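Local atomic coordinates of stromal cell-derived factor 2-like protein (Arabidopsis thaliana, PDB entry 3MAL), a protein that takes part in protein quality control and the unfolded protein response of the endoplasmic reticulum, in a complex with ERDJ3B and BIP1. Residues Val16-Gly21 / Gly189-Leu194; Tyr20-Lys25 / Trp64-Val69. All coordinates share one frame; numbering follows the deposited sequence.

Contact 1 (Val16-Gly21 / Gly189-Leu194)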
ATOM      1  N   VAL A  16      11.433  10.293 -12.216  1.00 22.25           N
ATOM      2  CA  VAL A  16      11.380   9.037 -11.400  1.00 21.52           C
ATOM      3  C   VAL A  16      11.348   9.232  -9.883  1.00 20.15           C
ATOM      4  O   VAL A  16      11.012   8.265  -9.188  1.00 19.78           O
ATOM      5  CB  VAL A  16      12.537   8.002 -11.672  1.00 21.52           C
ATOM      6  CG1 VAL A  16      12.575   7.503 -13.120  1.00 24.07           C
ATOM      7  CG2 VAL A  16      13.924   8.502 -11.165  1.00 23.26           C
ATOM      8  N   GLU A  17      11.731  10.408  -9.358  1.00 18.63           N
ATOM      9  CA  GLU A  17      11.673  10.645  -7.896  0.50 18.26           C
ATOM     10  C   GLU A  17      10.228  10.733  -7.408  1.00 17.28           C
ATOM     11  O   GLU A  17       9.419  11.546  -7.883  1.00 16.25           O
ATOM     12  CB  GLU A  17      12.476  11.875  -7.441  0.50 18.69           C
ATOM     13  CG  GLU A  17      13.975  11.792  -7.677  0.50 20.58           C
ATOM     14  CD  GLU A  17      14.347  12.345  -9.039  0.50 22.14           C
ATOM     15  OE1 GLU A  17      13.434  12.495  -9.896  0.50 22.33           O
ATOM     16  OE2 GLU A  17      15.548  12.659  -9.243  0.50 23.72           O
ATOM     17  N   ILE A  18       9.886   9.910  -6.442  1.00 15.86           N
ATOM     18  CA  ILE A  18       8.508   9.901  -6.007  1.00 14.67           C
ATOM     19  C   ILE A  18       8.314  10.905  -4.875  1.00 13.72           C
ATOM     20  O   ILE A  18       8.935  10.785  -3.820  1.00 14.30           O
ATOM     21  CB  ILE A  18       8.098   8.495  -5.547  1.00 14.53           C
ATOM     22  CG1 ILE A  18       8.201   7.502  -6.723  1.00 15.36           C
ATOM     23  CG2 ILE A  18       6.723   8.529  -4.895  1.00 15.04           C
ATOM     24  CD1 ILE A  18       7.953   6.052  -6.333  1.00 15.50           C
ATOM     25  N   THR A  19       7.451  11.896  -5.082  1.00 11.57           N
ATOM     26  CA  THR A  19       7.289  12.983  -4.113  1.00 10.31           C
ATOM     27  C   THR A  19       5.941  12.874  -3.399  1.00  9.80           C
ATOM     28  O   THR A  19       5.018  12.238  -3.912  1.00  9.09           O
ATOM     29  CB  THR A  19       7.344  14.359  -4.819  1.00 10.07           C
ATOM     30  OG1 THR A  19       6.458  14.337  -5.951  1.00 10.28           O
ATOM     31  CG2 THR A  19       8.773  14.669  -5.298  1.00  9.58           C
ATOM     32  N   TYR A  20       5.805  13.508  -2.235  1.00  9.03           N
ATOM     33  CA  TYR A  20       4.499  13.515  -1.586  1.00  9.01           C
ATOM     34  C   TYR A  20       3.491  14.212  -2.491  1.00  8.93           C
ATOM     35  O   TYR A  20       3.829  15.200  -3.165  1.00  7.74           O
ATOM     36  CB  TYR A  20       4.561  14.198  -0.215  1.00  9.19           C
ATOM     37  CG  TYR A  20       5.375  13.420   0.797  1.00  9.72           C
ATOM     38  CD1 TYR A  20       6.706  13.776   1.078  1.00  8.06           C
ATOM     39  CD2 TYR A  20       4.836  12.329   1.464  1.00  8.71           C
ATOM     40  CE1 TYR A  20       7.470  13.052   1.989  1.00  8.52           C
ATOM     41  CE2 TYR A  20       5.608  11.617   2.420  1.00  9.79           C
ATOM     42  CZ  TYR A  20       6.915  11.986   2.661  1.00  9.63           C
ATOM     43  OH  TYR A  20       7.694  11.288   3.568  1.00  9.63           O
ATOM     44  N   GLY A  21       2.259  13.702  -2.498  1.00  7.65           N
ATOM     45  CA  GLY A  21       1.236  14.238  -3.383  1.00  8.18           C
ATOM     46  C   GLY A  21       1.142  13.495  -4.707  1.00  8.15           C
ATOM     47  O   GLY A  21       0.224  13.729  -5.479  1.00  8.07           O
ATOM     48  N   GLY A 189       3.245   5.892 -12.267  1.00 15.84           N
ATOM     49  CA  GLY A 189       2.825   7.005 -11.440  1.00 14.28           C
ATOM     50  C   GLY A 189       2.781   8.352 -12.130  1.00 13.59           C
ATOM     51  O   GLY A 189       3.214   8.499 -13.271  1.00 12.84           O
ATOM     52  N   VAL A 190       2.204   9.325 -11.438  1.00 12.25           N
ATOM     53  CA  VAL A 190       2.328  10.713 -11.825  1.00 11.92           C
ATOM     54  C   VAL A 190       2.998  11.402 -10.652  1.00 11.78           C
ATOM     55  O   VAL A 190       2.425  11.492  -9.560  1.00 11.82           O
ATOM     56  CB  VAL A 190       0.960  11.343 -12.144  1.00 11.79           C
ATOM     57  CG1 VAL A 190       1.108  12.853 -12.380  1.00 10.39           C
ATOM     58  CG2 VAL A 190       0.334  10.657 -13.364  1.00 12.22           C
ATOM     59  N   TYR A 191       4.221  11.867 -10.864  1.00 11.72           N
ATOM     60  CA  TYR A 191       5.036  12.386  -9.772  1.00 11.35           C
ATOM     61  C   TYR A 191       5.119  13.920  -9.772  1.00 11.18           C
ATOM     62  O   TYR A 191       5.503  14.539 -10.785  1.00 10.26           O
ATOM     63  CB  TYR A 191       6.424  11.728  -9.788  1.00 12.23           C
ATOM     64  CG  TYR A 191       6.373  10.219 -10.071  1.00 13.15           C
ATOM     65  CD1 TYR A 191       6.908   9.699 -11.246  1.00 16.29           C
ATOM     66  CD2 TYR A 191       5.780   9.333  -9.177  1.00 17.07           C
ATOM     67  CE1 TYR A 191       6.860   8.341 -11.528  1.00 17.73           C
ATOM     68  CE2 TYR A 191       5.734   7.954  -9.445  1.00 18.60           C
ATOM     69  CZ  TYR A 191       6.273   7.476 -10.625  1.00 18.90           C
ATOM     70  OH  TYR A 191       6.234   6.131 -10.922  1.00 22.54           O
ATOM     71  N   LEU A 192       4.714  14.529  -8.651  1.00 10.49           N
ATOM     72  CA  LEU A 192       4.719  15.975  -8.539  1.00 10.89           C
ATOM     73  C   LEU A 192       6.167  16.474  -8.587  1.00 12.13           C
ATOM     74  O   LEU A 192       7.093  15.766  -8.131  1.00 12.17           O
ATOM     75  CB  LEU A 192       4.009  16.450  -7.269  1.00 10.22           C
ATOM     76  CG  LEU A 192       2.508  16.164  -7.086  1.00  9.19           C
ATOM     77  CD1 LEU A 192       1.992  16.994  -5.917  1.00 10.30           C
ATOM     78  CD2 LEU A 192       1.680  16.450  -8.392  1.00  9.44           C
ATOM     79  N   PRO A 193       6.375  17.680  -9.154  1.00 12.54           N
ATOM     80  CA  PRO A 193       7.716  18.249  -9.275  1.00 13.26           C
ATOM     81  C   PRO A 193       8.427  18.290  -7.939  1.00 13.80           C
ATOM     82  O   PRO A 193       7.801  18.484  -6.900  1.00 13.97           O
ATOM     83  CB  PRO A 193       7.464  19.671  -9.792  1.00 13.35           C
ATOM     84  CG  PRO A 193       6.105  19.656 -10.356  1.00 12.90           C
ATOM     85  CD  PRO A 193       5.336  18.548  -9.720  1.00 12.43           C
ATOM     86  N   LEU A 194       9.731  18.077  -7.974  1.00 15.59           N
ATOM     87  CA  LEU A 194      10.574  18.207  -6.788  1.00 16.71           C
ATOM     88  C   LEU A 194      10.740  19.642  -6.378  1.00 17.83           C
ATOM     89  O   LEU A 194      11.206  20.477  -7.177  1.00 18.36           O
ATOM     90  CB  LEU A 194      11.963  17.647  -7.061  1.00 17.03           C
ATOM     91  CG  LEU A 194      12.248  16.192  -6.787  1.00 17.93           C
ATOM     92  CD1 LEU A 194      13.590  15.840  -7.477  1.00 19.46           C
ATOM     93  CD2 LEU A 194      12.310  15.960  -5.283  1.00 17.71           C
TER
HETATM   94  O   HOH W   1       9.383  14.170  -9.079  1.00 19.19           O
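Ile-18 and Tyr-191 stand opposite each other where the first modelled residues of the chain run over its closing segment. The touching parts, 17-21 and 191-194, lie nearly at right angles, 103° between their end-to-end directions, and no backbone-to-backbone hydrogen bond joins them. The CA atoms of Ile-18 and Tyr-191 are 5.7 Å apart, and Thr-19 comes next to Leu-192.

What ties the two together is Thr-19. Its OG1 donates to Leu-192 O at 2.7 Å. The hydroxyl reaches the carbonyl from well off the C=O direction, tilted 32° out of the carbonyl plane. With chi1 at 49° it sits between backbone N and carbonyl carbon, and CG2 of Thr-19 is left to meet Leu-194 CD2 at 3.8 Å. A water gives a second proton to Leu-192 O and another to Glu-17 O, so the Leu-192 carbonyl is gripped twice.

On one flank the CE2 corner of the Tyr-191 ring packs obliquely on Ile-18 CG1 at 3.7 Å, while the ring's OH is hydrogen-bonded to Gln-140 OE1. At the other end Leu-192 lays CG and CD1 along the carbonyls of Tyr-20 and Gly-21, CG being 3.7 Å from Gly-21 O.

The arrangement joins the lead-in to strand 23-28 with the residues that follow strand 184-190, bringing the two ends of the chain together, as is characteristic of the beta-trefoil fold of MIR domains.

Contact 2 (Tyr20-Lys25 / Trp64-Val69)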
ATOM      1  N   TYR A  20       5.805  13.508  -2.235  1.00  9.03           N
ATOM      2  CA  TYR A  20       4.499  13.515  -1.586  1.00  9.01           C
ATOM      3  C   TYR A  20       3.491  14.212  -2.491  1.00  8.93           C
ATOM      4  O   TYR A  20       3.829  15.200  -3.165  1.00  7.74           O
ATOM      5  CB  TYR A  20       4.561  14.198  -0.215  1.00  9.19           C
ATOM      6  CG  TYR A  20       5.375  13.420   0.797  1.00  9.72           C
ATOM      7  CD1 TYR A  20       6.706  13.776   1.078  1.00  8.06           C
ATOM      8  CD2 TYR A  20       4.836  12.329   1.464  1.00  8.71           C
ATOM      9  CE1 TYR A  20       7.470  13.052   1.989  1.00  8.52           C
ATOM     10  CE2 TYR A  20       5.608  11.617   2.420  1.00  9.79           C
ATOM     11  CZ  TYR A  20       6.915  11.986   2.661  1.00  9.63           C
ATOM     12  OH  TYR A  20       7.694  11.288   3.568  1.00  9.63           O
ATOM     13  N   GLY A  21       2.259  13.702  -2.498  1.00  7.65           N
ATOM     14  CA  GLY A  21       1.236  14.238  -3.383  1.00  8.18           C
ATOM     15  C   GLY A  21       1.142  13.495  -4.707  1.00  8.15           C
ATOM     16  O   GLY A  21       0.224  13.729  -5.479  1.00  8.07           O
ATOM     17  N   SER A  22       2.087  12.596  -4.971  1.00  8.36           N
ATOM     18  CA  SER A  22       2.084  11.909  -6.248  0.50  9.00           C
ATOM     19  C   SER A  22       1.086  10.746  -6.252  1.00  8.95           C
ATOM     20  O   SER A  22       0.731  10.198  -5.186  1.00  8.45           O
ATOM     21  CB  SER A  22       3.484  11.420  -6.606  0.50  9.30           C
ATOM     22  OG  SER A  22       3.680  10.146  -6.045  0.50 12.00           O
ATOM     23  N   ALA A  23       0.608  10.412  -7.454  1.00  8.05           N
ATOM     24  CA  ALA A  23      -0.255   9.242  -7.634  1.00  9.03           C
ATOM     25  C   ALA A  23       0.577   8.076  -8.179  1.00  8.73           C
ATOM     26  O   ALA A  23       1.339   8.231  -9.136  1.00  8.97           O
ATOM     27  CB  ALA A  23      -1.421   9.546  -8.569  1.00  8.47           C
ATOM     28  N   ILE A  24       0.442   6.915  -7.541  1.00  8.62           N
ATOM     29  CA  ILE A  24       1.235   5.746  -7.913  1.00  7.89           C
ATOM     30  C   ILE A  24       0.392   4.480  -7.996  1.00  8.12           C
ATOM     31  O   ILE A  24      -0.681   4.400  -7.389  1.00  7.43           O
ATOM     32  CB  ILE A  24       2.409   5.485  -6.921  1.00  8.07           C
ATOM     33  CG1 ILE A  24       1.892   5.040  -5.546  1.00  8.29           C
ATOM     34  CG2 ILE A  24       3.388   6.696  -6.906  1.00  8.23           C
ATOM     35  CD1 ILE A  24       2.974   4.500  -4.600  1.00 10.44           C
ATOM     36  N   LYS A  25       0.886   3.513  -8.764  1.00  7.72           N
ATOM     37  CA  LYS A  25       0.523   2.124  -8.562  1.00  8.57           C
ATOM     38  C   LYS A  25       1.686   1.418  -7.851  1.00  8.62           C
ATOM     39  O   LYS A  25       2.842   1.859  -7.925  1.00  9.37           O
ATOM     40  CB  LYS A  25       0.164   1.450  -9.874  1.00  8.80           C
ATOM     41  CG  LYS A  25      -0.994   2.120 -10.582  1.00  8.88           C
ATOM     42  CD  LYS A  25      -1.551   1.225 -11.696  1.00  9.65           C
ATOM     43  CE  LYS A  25      -2.760   1.903 -12.360  1.00 10.68           C
ATOM     44  NZ  LYS A  25      -3.241   1.084 -13.510  1.00 12.26           N
ATOM     45  N   TRP A  64      -3.092   5.119  -5.826  1.00  7.87           N
ATOM     46  CA  TRP A  64      -2.909   5.518  -4.429  1.00  7.48           C
ATOM     47  C   TRP A  64      -2.166   6.870  -4.410  1.00  8.19           C
ATOM     48  O   TRP A  64      -1.241   7.073  -5.202  1.00  8.78           O
ATOM     49  CB  TRP A  64      -2.080   4.448  -3.672  1.00  7.42           C
ATOM     50  CG  TRP A  64      -2.724   3.094  -3.707  1.00  5.64           C
ATOM     51  CD1 TRP A  64      -2.616   2.145  -4.713  1.00  3.73           C
ATOM     52  CD2 TRP A  64      -3.610   2.542  -2.723  1.00  4.41           C
ATOM     53  NE1 TRP A  64      -3.386   1.045  -4.400  1.00  4.10           N
ATOM     54  CE2 TRP A  64      -4.005   1.264  -3.185  1.00  5.21           C
ATOM     55  CE3 TRP A  64      -4.094   2.997  -1.487  1.00  4.60           C
ATOM     56  CZ2 TRP A  64      -4.854   0.427  -2.448  1.00  6.01           C
ATOM     57  CZ3 TRP A  64      -4.963   2.166  -0.751  1.00  6.63           C
ATOM     58  CH2 TRP A  64      -5.333   0.894  -1.242  1.00  6.47           C
ATOM     59  N   ILE A  65      -2.553   7.763  -3.500  1.00  8.34           N
ATOM     60  CA  ILE A  65      -1.810   9.019  -3.278  1.00  8.43           C
ATOM     61  C   ILE A  65      -0.816   8.886  -2.108  1.00  8.35           C
ATOM     62  O   ILE A  65      -1.195   8.490  -1.001  1.00  8.28           O
ATOM     63  CB  ILE A  65      -2.755  10.229  -3.074  1.00  9.65           C
ATOM     64  CG1 ILE A  65      -3.726  10.358  -4.250  1.00 10.72           C
ATOM     65  CG2 ILE A  65      -1.947  11.524  -2.945  1.00  7.12           C
ATOM     66  CD1 ILE A  65      -2.973  10.535  -5.570  1.00 13.60           C
ATOM     67  N   VAL A  66       0.471   9.187  -2.346  1.00  8.23           N
ATOM     68  CA  VAL A  66       1.477   9.120  -1.278  1.00  8.52           C
ATOM     69  C   VAL A  66       1.351  10.376  -0.404  1.00  9.52           C
ATOM     70  O   VAL A  66       1.437  11.509  -0.907  1.00  8.53           O
ATOM     71  CB  VAL A  66       2.913   9.080  -1.845  1.00  8.99           C
ATOM     72  CG1 VAL A  66       3.940   8.866  -0.726  1.00  8.25           C
ATOM     73  CG2 VAL A  66       3.038   8.033  -2.936  1.00  9.14           C
ATOM     74  N   LYS A  67       1.123  10.172   0.894  1.00  9.70           N
ATOM     75  CA  LYS A  67       0.972  11.298   1.819  1.00 11.06           C
ATOM     76  C   LYS A  67       1.839  11.173   3.091  1.00 12.01           C
ATOM     77  O   LYS A  67       2.176  10.051   3.523  1.00 11.06           O
ATOM     78  CB  LYS A  67      -0.511  11.485   2.186  1.00 11.07           C
ATOM     79  CG  LYS A  67      -1.357  12.049   1.042  1.00 12.93           C
ATOM     80  CD  LYS A  67      -2.806  12.378   1.487  1.00 14.16           C
ATOM     81  CE  LYS A  67      -3.599  12.846   0.273  1.00 16.41           C
ATOM     82  NZ  LYS A  67      -4.942  13.470   0.583  1.00 16.41           N
ATOM     83  N   PRO A  68       2.212  12.326   3.688  1.00 12.69           N
ATOM     84  CA  PRO A  68       2.895  12.315   4.982  1.00 13.56           C
ATOM     85  C   PRO A  68       1.905  12.056   6.125  1.00 15.22           C
ATOM     86  O   PRO A  68       0.689  11.980   5.902  1.00 14.35           O
ATOM     87  CB  PRO A  68       3.481  13.738   5.066  1.00 12.50           C
ATOM     88  CG  PRO A  68       2.510  14.574   4.368  1.00 12.36           C
ATOM     89  CD  PRO A  68       1.988  13.706   3.208  1.00 12.99           C
ATOM     90  N   VAL A  69       2.417  11.883   7.335  1.00 17.20           N
ATOM     91  CA  VAL A  69       1.543  11.878   8.509  1.00 19.87           C
ATOM     92  C   VAL A  69       1.241  13.352   8.882  1.00 21.23           C
ATOM     93  O   VAL A  69       2.118  14.222   8.783  1.00 20.87           O
ATOM     94  CB  VAL A  69       2.111  11.023   9.696  1.00 20.18           C
ATOM     95  CG1 VAL A  69       2.796   9.757   9.176  1.00 21.48           C
ATOM     96  CG2 VAL A  69       3.054  11.809  10.555  1.00 21.26           C
TER
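The Tyr-20 ring meets the Lys-67 to Pro-68 junction obliquely, with CD2 3.4 Å from Pro-68 N and 3.6 Å from Pro-68 CD; the same corner of the ring also approaches Val-66 CG1. Next to it Val-66, CG1 anti to its backbone N (chi1 -174°), places CG2 3.9 Å from Ile-24 CD1. Ile-24 and Trp-64 form an antiparallel hydrogen-bonded pair on the same face of the sheet. The indole brings its edge to Ile-24 O, nearly in plane, and its NE1 is hydrogen-bonded to Leu-35 O. The other face carries the non-hydrogen-bonded pair Ala-23 and Ile-65.

Four backbone hydrogen bonds hold this register: Gly-21 N to Val-66 O (2.8 Å), Val-66 N to Ser-22 O, and the reciprocal pair between Ile-24 and Trp-64. The first extends the pairing ahead of the strand proper, at a glycine whose positive phi (93°) turns the chain.

Here strand 23-28 meets 64-67, which in turn pairs with 85-90: adjoining staves of the six-stranded antiparallel barrel of a beta-trefoil.

The centres of contacts 1 and 2 are 8 Å apart, on the same side of the molecule, and Tyr-20 and Gly-21 belong to both. From residues 16-25 the chain makes contact 2 with a strand 39 residues further on, within the first MIR repeat, and contact 1 with the far end of the chain, 168 residues later. In the barrel, strand 23-28 lies between 64-67 and 184-190; Val-190 N lies 2.7 Å from Ala-23 O, a probable hydrogen bond, and Tyr-191 CE2 packs on Ile-24 CG2. First and last strands thus meet as neighbours, closing the six-stranded barrel shared by the three MIR repeats.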